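Local coordinates for pectate lyase (Bacillus subtilis, PDB 5AMV), which cleaves polygalacturonate, the backbone of pectin, by calcium-dependent elimination, leaving oligosaccharides with an unsaturated sugar at the non-reducing end, at residues 6-11 and 19-24; 81-86 and 164-169. All coordinates share one frame; numbering follows the deposited sequence. Where two conformers were deposited one is given.

Interaction 1: residues 6-11 and 19-24; sequences QTLGSN and TGTTGG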
loop_
_atom_site.group_PDB
_atom_site.type_symbol
_atom_site.label_atom_id
_atom_site.label_comp_id
_atom_site.label_asym_id
_atom_site.label_seq_id
_atom_site.Cartn_x
_atom_site.Cartn_y
_atom_site.Cartn_z
ATOM N N GLN A 6 -17.646 -5.276 13.694
ATOM C CA GLN A 6 -18.117 -4.274 12.746
ATOM C C GLN A 6 -17.829 -4.659 11.300
ATOM O O GLN A 6 -16.871 -5.382 11.006
ATOM C CB GLN A 6 -17.533 -2.909 13.086
ATOM C CG GLN A 6 -18.249 -2.240 14.250
ATOM C CD GLN A 6 -17.509 -1.044 14.767
ATOM O OE1 GLN A 6 -16.716 -0.430 14.053
ATOM N NE2 GLN A 6 -17.740 -0.713 16.026
ATOM N N THR A 7 -18.700 -4.217 10.403
ATOM C CA THR A 7 -18.592 -4.572 8.994
ATOM C C THR A 7 -18.657 -3.310 8.155
ATOM O O THR A 7 -19.042 -2.244 8.655
ATOM C CB THR A 7 -19.702 -5.522 8.554
ATOM O OG1 THR A 7 -20.967 -4.905 8.782
ATOM C CG2 THR A 7 -19.635 -6.894 9.315
ATOM N N LEU A 8 -18.284 -3.440 6.881
ATOM C CA LEU A 8 -18.294 -2.294 5.964
ATOM C C LEU A 8 -19.744 -1.924 5.652
ATOM O O LEU A 8 -20.551 -2.791 5.303
ATOM C CB LEU A 8 -17.561 -2.678 4.669
ATOM C CG LEU A 8 -17.476 -1.634 3.560
ATOM C CD1 LEU A 8 -16.666 -0.407 4.086
ATOM C CD2 LEU A 8 -16.832 -2.236 2.350
ATOM N N GLY A 9 -20.053 -0.636 5.731
ATOM C CA GLY A 9 -21.444 -0.184 5.497
ATOM C C GLY A 9 -21.830 -0.479 4.057
ATOM O O GLY A 9 -20.979 -0.495 3.166
ATOM N N SER A 10 -23.127 -0.681 3.825
ATOM C CA SER A 10 -23.631 -1.149 2.527
ATOM C C SER A 10 -23.482 -0.162 1.361
ATOM O O SER A 10 -23.624 -0.557 0.178
ATOM C CB SER A 10 -25.111 -1.552 2.671
ATOM O OG SER A 10 -25.869 -0.418 3.047
ATOM N N ASN A 11 -23.198 1.108 1.659
ATOM C CA ASN A 11 -22.953 2.125 0.630
ATOM C C ASN A 11 -21.493 2.582 0.629
ATOM O O ASN A 11 -21.127 3.533 -0.093
ATOM C CB ASN A 11 -23.860 3.347 0.860
ATOM C CG ASN A 11 -23.462 4.161 2.086
ATOM O OD1 ASN A 11 -22.792 3.669 2.985
ATOM N ND2 ASN A 11 -23.901 5.419 2.132
ATOM N N THR A 19 -21.716 -9.152 -2.392
ATOM C CA THR A 19 -21.785 -9.791 -1.067
ATOM C C THR A 19 -21.163 -8.906 0.005
ATOM O O THR A 19 -21.258 -9.219 1.197
ATOM C CB THR A 19 -21.091 -11.180 -1.075
ATOM O OG1 THR A 19 -19.791 -11.076 -1.662
ATOM C CG2 THR A 19 -21.890 -12.172 -1.920
ATOM N N GLY A 20 -20.518 -7.814 -0.423
ATOM C CA GLY A 20 -19.951 -6.815 0.488
ATOM C C GLY A 20 -18.826 -7.327 1.380
ATOM O O GLY A 20 -18.268 -8.415 1.153
ATOM N N THR A 21 -18.466 -6.531 2.392
ATOM C CA THR A 21 -17.314 -6.890 3.219
ATOM C C THR A 21 -17.690 -7.018 4.691
ATOM O O THR A 21 -17.894 -6.028 5.394
ATOM C CB THR A 21 -16.146 -5.904 2.999
ATOM O OG1 THR A 21 -15.812 -5.931 1.598
ATOM C CG2 THR A 21 -14.953 -6.349 3.800
ATOM N N THR A 22 -17.801 -8.273 5.141
ATOM C CA THR A 22 -18.191 -8.531 6.511
ATOM C C THR A 22 -17.058 -9.192 7.306
ATOM O O THR A 22 -17.205 -9.408 8.536
ATOM C CB THR A 22 -19.442 -9.480 6.532
ATOM O OG1 THR A 22 -19.153 -10.649 5.753
ATOM C CG2 THR A 22 -20.726 -8.742 5.942
ATOM N N GLY A 23 -15.954 -9.541 6.617
ATOM C CA GLY A 23 -14.781 -10.142 7.269
ATOM C C GLY A 23 -15.180 -11.314 8.157
ATOM O O GLY A 23 -15.979 -12.175 7.734
ATOM N N GLY A 24 -14.671 -11.328 9.392
ATOM C CA GLY A 24 -14.939 -12.422 10.345
ATOM C C GLY A 24 -16.036 -12.138 11.362
ATOM O O GLY A 24 -16.087 -12.774 12.432
HETATM O O HOH W 1 -20.298 -4.331 2.750
#
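Leu8 and Thr21 illustrate how two irregular chain pieces can be zipped together around a single residue pair. Leu8 N donates to Thr21 O over 3.0 Å, and the donor lies almost straight out from the carbonyl. The return bond is opened by a water: it accepts from Thr21 N at 2.9 Å and donates to Leu8 O at 3.0 Å. The two residues thus face each other, chains running in opposite senses, like a hydrogen-bonded antiparallel pair with one direct bond replaced by water, although neither segment is a regular strand.

The Leu8 side chain packs beside this link. Its CB lies 3.4 Å from Thr21 O, beside the bonded carbonyl. From there CG extends opposite the backbone N (chi1 179°), and CD2 is the branch that returns to the partner, 3.8 Å from Thr21 CB and also near Thr21 OG1, which is hydrogen-bonded to Gly15 O in the loop joining the segments. On the other flank Thr7 CG2 rests 3.6 Å from Thr22 CA, a methyl laid against backbone as well as against the Thr22 side chain.

Both segments precede strand 32-35 and lie outside the parallel beta-helix. Leu8 and Thr21 pack on Trp195 of strand 194-197, while Asn151 OD1 accepts from Thr22 N and Gly23 N, and Gly24 N reaches Thr130 OG1 of strand 129-133.

Interaction 2: residues 81-86 and 164-169; sequences PEYDLD and DYFPQW
Tyr83 and Phe166 meet as an offset edge-to-face aromatic pair, and almost everything direct between the two segments passes through these rings. Phe166 turns the edge carrying CD1 and CE1 toward the face of Tyr83, with ring planes at 87° and centroids 5.5 Å apart. The nearest approach is Tyr83 CE2 to Phe166 CD1, 3.6 Å, with CE2 lying near the plane of the phenylalanine ring. With CG trans to the backbone N (chi1 172°), the Tyr83 side chain points at the other segment, its hydroxyl stopping one water short of the backbone there.

Two waters take over at that hydroxyl. One lies 2.8 Å from Tyr83 OH and donates to Pro167 O over 2.7 Å; the other, in the plane of the tyrosine ring, sits at the same distance from OH and donates to Tyr165 O. The phenol is therefore tied by solvent to the carbonyls before and after Phe166.

Phe166 itself is set by an Asx turn: Asp164 OD1 accepts from Phe166 N at 2.8 Å, the donor approaching from above the carboxylate plane. This turn lies in the excursion between strands 158-160 and 186-189, which also carries the small antiparallel pair 168-170 and 178-180 and is one of the long loops that project from the right-handed parallel beta-helix of polysaccharide lyase family 1. Tyr165 CB sits above one face of the Phe166 ring, toward its rim.

On the other segment, Leu85 N lies over the rim of one Tyr83 face, where helix 85-92 begins. Asp84 is the N-cap of that helix, its OD2 accepting from Lys87 N. Around the pair, Gln106, Ala109 and Arg110 of helix 105-121 touch Tyr83, and Gln114 of the same helix donates to Asp164 OD2; Leu75 and Tyr78 of helix 75-78 pack against Phe166.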
loop_
_atom_site.group_PDB
_atom_site.type_symbol
_atom_site.label_atom_id
_atom_site.label_comp_id
_atom_site.label_asym_id
_atom_site.label_seq_id
_atom_site.Cartn_x
_atom_site.Cartn_y
_atom_site.Cartn_z
ATOM N N PRO A 81 24.672 -18.205 2.733
ATOM C CA PRO A 81 26.134 -18.252 2.922
ATOM C C PRO A 81 26.969 -17.737 1.749
ATOM O O PRO A 81 28.117 -17.265 1.949
ATOM C CB PRO A 81 26.409 -19.760 3.124
ATOM C CG PRO A 81 25.157 -20.237 3.771
ATOM C CD PRO A 81 24.003 -19.450 3.162
ATOM N N GLU A 82 26.440 -17.878 0.526
ATOM C CA GLU A 82 27.196 -17.467 -0.652
ATOM C C GLU A 82 26.962 -16.022 -1.092
ATOM O O GLU A 82 27.646 -15.530 -1.971
ATOM C CB GLU A 82 26.872 -18.373 -1.825
ATOM C CG GLU A 82 27.437 -19.807 -1.668
ATOM C CD GLU A 82 26.915 -20.722 -2.763
ATOM O OE1 GLU A 82 27.239 -20.527 -3.979
ATOM O OE2 GLU A 82 26.136 -21.619 -2.419
ATOM N N TYR A 83 25.975 -15.362 -0.511
ATOM C CA TYR A 83 25.679 -14.001 -0.955
ATOM C C TYR A 83 26.588 -12.984 -0.279
ATOM O O TYR A 83 26.855 -13.088 0.921
ATOM C CB TYR A 83 24.233 -13.672 -0.632
ATOM C CG TYR A 83 23.874 -12.213 -0.886
ATOM C CD1 TYR A 83 23.615 -11.745 -2.187
ATOM C CD2 TYR A 83 23.772 -11.336 0.176
ATOM C CE1 TYR A 83 23.262 -10.399 -2.390
ATOM C CE2 TYR A 83 23.398 -10.013 0.002
ATOM C CZ TYR A 83 23.147 -9.554 -1.279
ATOM O OH TYR A 83 22.767 -8.229 -1.449
ATOM N N ASP A 84 27.081 -12.023 -1.076
ATOM C CA ASP A 84 27.849 -10.908 -0.551
ATOM C C ASP A 84 27.558 -9.712 -1.429
ATOM O O ASP A 84 27.682 -9.769 -2.672
ATOM C CB ASP A 84 29.332 -11.224 -0.572
ATOM C CG ASP A 84 30.184 -10.071 -0.058
ATOM O OD1 ASP A 84 30.271 -9.919 1.177
ATOM O OD2 ASP A 84 30.772 -9.353 -0.901
ATOM N N LEU A 85 27.088 -8.643 -0.788
ATOM C CA LEU A 85 26.672 -7.436 -1.542
ATOM C C LEU A 85 27.808 -6.927 -2.453
ATOM O O LEU A 85 27.575 -6.617 -3.617
ATOM C CB LEU A 85 26.148 -6.325 -0.624
ATOM C CG LEU A 85 25.726 -5.015 -1.293
ATOM C CD1 LEU A 85 24.633 -5.224 -2.404
ATOM C CD2 LEU A 85 25.297 -3.949 -0.251
ATOM N N ASP A 86 29.033 -6.841 -1.938
ATOM C CA ASP A 86 30.140 -6.388 -2.776
ATOM C C ASP A 86 30.335 -7.287 -3.995
ATOM O O ASP A 86 30.489 -6.771 -5.100
ATOM C CB ASP A 86 31.427 -6.194 -1.947
ATOM C CG ASP A 86 31.389 -4.893 -1.117
ATOM O OD1 ASP A 86 31.009 -3.836 -1.679
ATOM O OD2 ASP A 86 31.698 -4.916 0.098
ATOM N N ASP A 164 13.177 -4.803 3.205
ATOM C CA ASP A 164 13.795 -5.958 2.521
ATOM C C ASP A 164 15.303 -5.784 2.603
ATOM O O ASP A 164 15.864 -4.796 2.082
ATOM C CB ASP A 164 13.305 -5.928 1.046
ATOM C CG ASP A 164 13.754 -7.094 0.211
ATOM O OD1 ASP A 164 14.719 -7.805 0.536
ATOM O OD2 ASP A 164 13.083 -7.293 -0.845
ATOM N N TYR A 165 15.988 -6.758 3.219
ATOM C CA TYR A 165 17.442 -6.692 3.310
ATOM C C TYR A 165 18.151 -6.970 1.970
ATOM O O TYR A 165 19.343 -6.737 1.862
ATOM C CB TYR A 165 17.985 -7.683 4.333
ATOM C CG TYR A 165 17.741 -7.262 5.760
ATOM C CD1 TYR A 165 18.413 -6.144 6.293
ATOM C CD2 TYR A 165 16.836 -7.969 6.557
ATOM C CE1 TYR A 165 18.181 -5.749 7.614
ATOM C CE2 TYR A 165 16.594 -7.577 7.865
ATOM C CZ TYR A 165 17.265 -6.462 8.354
ATOM O OH TYR A 165 16.997 -6.086 9.652
ATOM N N PHE A 166 17.433 -7.460 0.960
ATOM C CA PHE A 166 18.121 -7.981 -0.267
ATOM C C PHE A 166 17.424 -7.488 -1.540
ATOM O O PHE A 166 17.003 -8.289 -2.363
ATOM C CB PHE A 166 18.164 -9.527 -0.250
ATOM C CG PHE A 166 18.681 -10.070 1.059
ATOM C CD1 PHE A 166 20.078 -10.001 1.362
ATOM C CD2 PHE A 166 17.801 -10.604 1.975
ATOM C CE1 PHE A 166 20.541 -10.464 2.623
ATOM C CE2 PHE A 166 18.271 -11.089 3.232
ATOM C CZ PHE A 166 19.643 -10.983 3.555
ATOM N N PRO A 167 17.355 -6.157 -1.724
ATOM C CA PRO A 167 16.742 -5.642 -2.946
ATOM C C PRO A 167 17.416 -6.195 -4.203
ATOM O O PRO A 167 18.640 -6.357 -4.238
ATOM C CB PRO A 167 17.010 -4.121 -2.865
ATOM C CG PRO A 167 17.443 -3.808 -1.510
ATOM C CD PRO A 167 17.850 -5.097 -0.834
ATOM N N GLN A 168 16.589 -6.459 -5.218
ATOM C CA GLN A 168 17.053 -6.970 -6.494
ATOM C C GLN A 168 17.437 -5.825 -7.435
ATOM O O GLN A 168 16.686 -4.867 -7.558
ATOM C CB GLN A 168 15.963 -7.793 -7.134
ATOM C CG GLN A 168 16.375 -8.486 -8.422
ATOM C CD GLN A 168 15.162 -9.129 -9.098
ATOM O OE1 GLN A 168 14.141 -8.478 -9.289
ATOM N NE2 GLN A 168 15.260 -10.408 -9.410
ATOM N N TRP A 169 18.583 -5.927 -8.104
ATOM C CA TRP A 169 18.911 -4.978 -9.165
ATOM C C TRP A 169 18.138 -5.332 -10.440
ATOM O O TRP A 169 18.195 -6.490 -10.919
ATOM C CB TRP A 169 20.433 -4.998 -9.419
ATOM C CG TRP A 169 20.857 -4.152 -10.605
ATOM C CD1 TRP A 169 21.548 -4.603 -11.691
ATOM C CD2 TRP A 169 20.648 -2.743 -10.800
ATOM N NE1 TRP A 169 21.791 -3.555 -12.568
ATOM C CE2 TRP A 169 21.247 -2.406 -12.055
ATOM C CE3 TRP A 169 20.044 -1.724 -10.044
ATOM C CZ2 TRP A 169 21.274 -1.098 -12.554
ATOM C CZ3 TRP A 169 20.063 -0.402 -10.545
ATOM C CH2 TRP A 169 20.662 -0.106 -11.803
HETATM O O HOH W 2 20.633 -6.664 -2.389
HETATM O O HOH W 3 22.038 -6.898 0.890
#

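Overall arrangement
From the N terminus, interaction 1 comes first: residues 6-11 are met by 19-24 after only seven intervening residues, closing a short loop with no helix or strand in it, before strand 32-35 begins. Interaction 2 then opens at 81-86 and closes at 164-169, a span of 77 residues that includes helix 105-121 and several early strands of the beta-helix. The two closures follow in series, neither nesting nor crossing. They lie on opposite sides of the chain's centre, about 28 Å apart at their nearest atoms: one joins two parts of the N-terminal segment, which lies against the beta-helix; the other ties the start of helix 85-92 to a projecting loop.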